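Long-range contact in Serine/threonine protein kinase (Mycobacterium tuberculosis, PDB 4ESQ), which is probably a membrane-bound receptor kinase phosphorylating serine and threonine residues of proteins with ATP, represented here by its extracellular sensor domain: residues L13-S18 and V188-K193. Sequence-based numbering, arbitrary orientation. Where two conformers were deposited one is given.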
ATOM      1  N   LEU A  13      10.908   0.367  10.054  1.00 10.57           N
ATOM      2  CA  LEU A  13      10.973   0.703   8.623  1.00 11.50           C
ATOM      3  C   LEU A  13       9.890   1.684   8.164  1.00 11.26           C
ATOM      4  O   LEU A  13       9.997   2.291   7.089  1.00 11.56           O
ATOM      5  CB  LEU A  13      10.894  -0.566   7.769  1.00 11.92           C
ATOM      6  CG  LEU A  13      11.877  -1.677   8.123  1.00 13.14           C
ATOM      7  CD1 LEU A  13      11.604  -2.888   7.253  1.00 14.82           C
ATOM      8  CD2 LEU A  13      13.318  -1.209   7.954  1.00 17.63           C
ATOM      9  N   LEU A  14       8.843   1.845   8.961  1.00 10.78           N
ATOM     10  CA  LEU A  14       7.757   2.732   8.581  1.00 10.37           C
ATOM     11  C   LEU A  14       8.169   4.195   8.712  1.00 14.08           C
ATOM     12  O   LEU A  14       9.160   4.520   9.375  1.00 14.27           O
ATOM     13  CB  LEU A  14       6.501   2.444   9.410  1.00 12.25           C
ATOM     14  CG  LEU A  14       5.953   1.017   9.291  1.00 10.86           C
ATOM     15  CD1 LEU A  14       4.701   0.863  10.137  1.00  9.65           C
ATOM     16  CD2 LEU A  14       5.667   0.635   7.838  1.00 12.07           C
ATOM     17  N   LEU A  15       7.410   5.080   8.077  1.00 13.35           N
ATOM     18  CA  LEU A  15       7.704   6.500   8.165  1.00 12.45           C
ATOM     19  C   LEU A  15       7.102   7.068   9.440  1.00 12.98           C
ATOM     20  O   LEU A  15       6.015   6.676   9.854  1.00 11.87           O
ATOM     21  CB  LEU A  15       7.170   7.227   6.932  1.00 14.02           C
ATOM     22  CG  LEU A  15       7.785   6.759   5.612  1.00 13.94           C
ATOM     23  CD1 LEU A  15       7.443   7.746   4.515  1.00 15.44           C
ATOM     24  CD2 LEU A  15       9.293   6.611   5.761  1.00 16.04           C
ATOM     25  N   ASN A  16       7.830   7.971  10.086  1.00 13.43           N
ATOM     26  CA  ASN A  16       7.324   8.589  11.300  1.00 14.39           C
ATOM     27  C   ASN A  16       6.328   9.706  10.964  1.00 14.72           C
ATOM     28  O   ASN A  16       6.096  10.005   9.791  1.00 13.30           O
ATOM     29  CB  ASN A  16       8.469   9.073  12.194  1.00 15.51           C
ATOM     30  CG  ASN A  16       9.271  10.211  11.575  1.00 14.04           C
ATOM     31  OD1 ASN A  16       8.721  11.092  10.922  1.00 14.15           O
ATOM     32  ND2 ASN A  16      10.585  10.204  11.805  1.00 16.11           N
ATOM     33  N   SER A  17       5.745  10.317  11.991  0.52 14.36           N
ATOM     34  CA  SER A  17       4.695  11.309  11.778  0.52 15.23           C
ATOM     35  C   SER A  17       5.171  12.503  10.948  0.52 16.59           C
ATOM     36  O   SER A  17       4.432  12.996  10.095  0.52 14.09           O
ATOM     37  CB  SER A  17       4.093  11.770  13.111  0.52 18.32           C
ATOM     38  OG  SER A  17       5.041  12.456  13.907  0.52 19.68           O
ATOM     39  N   SER A  18       6.396  12.964  11.190  0.52 13.99           N
ATOM     40  CA  SER A  18       6.944  14.069  10.411  0.52 15.83           C
ATOM     41  C   SER A  18       7.084  13.682   8.949  0.52 13.90           C
ATOM     42  O   SER A  18       6.710  14.439   8.055  0.52 15.76           O
ATOM     43  CB  SER A  18       8.305  14.509  10.951  0.52 17.63           C
ATOM     44  OG  SER A  18       8.913  15.435  10.061  0.52 13.59           O
ATOM     45  N   VAL A 188      12.066   1.988   1.451  1.00 10.84           N
ATOM     46  CA  VAL A 188      13.125   1.172   0.865  1.00  8.96           C
ATOM     47  C   VAL A 188      14.498   1.650   1.344  1.00 12.23           C
ATOM     48  O   VAL A 188      15.376   0.833   1.626  1.00 13.05           O
ATOM     49  CB  VAL A 188      13.061   1.199  -0.665  1.00 10.45           C
ATOM     50  CG1 VAL A 188      14.380   0.742  -1.275  1.00 17.54           C
ATOM     51  CG2 VAL A 188      11.890   0.358  -1.160  1.00 13.09           C
ATOM     52  N   ASP A 189      14.681   2.965   1.452  1.00 11.87           N
ATOM     53  CA  ASP A 189      15.948   3.496   1.970  1.00 13.67           C
ATOM     54  C   ASP A 189      16.193   3.022   3.404  1.00 15.01           C
ATOM     55  O   ASP A 189      17.334   2.760   3.791  1.00 13.93           O
ATOM     56  CB  ASP A 189      15.985   5.027   1.917  1.00 14.88           C
ATOM     57  CG  ASP A 189      16.151   5.567   0.507  1.00 16.75           C
ATOM     58  OD1 ASP A 189      16.641   4.833  -0.369  1.00 20.19           O
ATOM     59  OD2 ASP A 189      15.804   6.743   0.281  1.00 22.68           O
ATOM     60  N   LYS A 190      15.129   2.921   4.197  1.00 13.38           N
ATOM     61  CA  LYS A 190      15.270   2.420   5.565  1.00 12.23           C
ATOM     62  C   LYS A 190      15.623   0.932   5.573  1.00 12.45           C
ATOM     63  O   LYS A 190      16.411   0.486   6.404  1.00 13.97           O
ATOM     64  CB  LYS A 190      14.013   2.696   6.401  1.00 11.39           C
ATOM     65  CG  LYS A 190      13.777   4.192   6.662  1.00 11.95           C
ATOM     66  CD  LYS A 190      12.726   4.427   7.746  1.00 12.58           C
ATOM     67  CE  LYS A 190      12.448   5.932   7.934  1.00 12.46           C
ATOM     68  NZ  LYS A 190      11.480   6.165   9.046  1.00 16.46           N
ATOM     69  N   VAL A 191      15.051   0.160   4.651  1.00 11.45           N
ATOM     70  CA  VAL A 191      15.416  -1.256   4.551  1.00 11.36           C
ATOM     71  C   VAL A 191      16.899  -1.361   4.220  1.00 13.58           C
ATOM     72  O   VAL A 191      17.636  -2.160   4.813  1.00 16.54           O
ATOM     73  CB  VAL A 191      14.624  -1.997   3.445  1.00 10.71           C
ATOM     74  CG1 VAL A 191      15.190  -3.399   3.233  1.00 12.31           C
ATOM     75  CG2 VAL A 191      13.146  -2.051   3.783  1.00 12.79           C
ATOM     76  N   ASN A 192      17.338  -0.547   3.266  1.00 12.71           N
ATOM     77  CA  ASN A 192      18.715  -0.620   2.788  1.00 17.49           C
ATOM     78  C   ASN A 192      19.732  -0.371   3.891  1.00 16.75           C
ATOM     79  O   ASN A 192      20.843  -0.895   3.846  1.00 15.69           O
ATOM     80  CB  ASN A 192      18.952   0.368   1.644  1.00 19.18           C
ATOM     81  CG  ASN A 192      18.287  -0.062   0.348  1.00 19.90           C
ATOM     82  OD1 ASN A 192      17.985  -1.237   0.152  1.00 23.30           O
ATOM     83  ND2 ASN A 192      18.084   0.890  -0.552  1.00 23.37           N
ATOM     84  N   LYS A 193      19.352   0.433   4.878  1.00 17.57           N
ATOM     85  CA  LYS A 193      20.288   0.815   5.924  1.00 16.93           C
ATOM     86  C   LYS A 193      20.236  -0.109   7.144  1.00 21.85           C
ATOM     87  O   LYS A 193      20.993   0.076   8.091  1.00 21.62           O
ATOM     88  CB  LYS A 193      20.076   2.282   6.321  1.00 17.62           C
ATOM     89  CG  LYS A 193      18.881   2.549   7.209  1.00 20.10           C
ATOM     90  CD  LYS A 193      18.685   4.060   7.381  1.00 24.13           C
ATOM     91  CE  LYS A 193      17.478   4.389   8.243  1.00 22.12           C
ATOM     92  NZ  LYS A 193      17.240   5.868   8.297  1.00 24.58           N
TER
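Leu13 lies beside Lys190 with their CA atoms 5.5 Å apart, where the chain leading into helix 17-24 passes the last turn of helix 179-192. From there the two backbones separate, and the lysine side chain spans the gap. With CG anti to the carbonyl carbon (chi1 -67°) and the rest extended, the Lys190 side chain runs along residues 13-15. Its CD lies 3.5 Å from Leu13 O, a buried carbonyl oxygen with no hydrogen-bond partner. The ammonium NZ donates to Leu14 O at 2.9 Å. The nitrogen approaches with a C=O...N angle of 138° and sits 31° off the carbonyl plane. NZ also forms a salt bridge with Glu19, and Glu19 OE1 also accepts a hydrogen bond from the backbone N of Asn16. One carboxylate thus ties the lysine to the start of helix 17-24, where Asn16 is the N-cap. Leu13 and Leu15 make the apolar contacts. Leu15 CD2 touches Lys190 CE at 3.9 Å, and Leu13 CD1 meets Val191 CG2 at 3.9 Å. The contact joins the N-terminal part of the PknH-like extracellular domain to its C-terminal helix. Leu15 packs further along helix 179-192 on Ile183 and Ile187, the side chain of Leu14 packs on Leu73 of strand 69-76, and Val191 rests on Ala162 of strand 154-162.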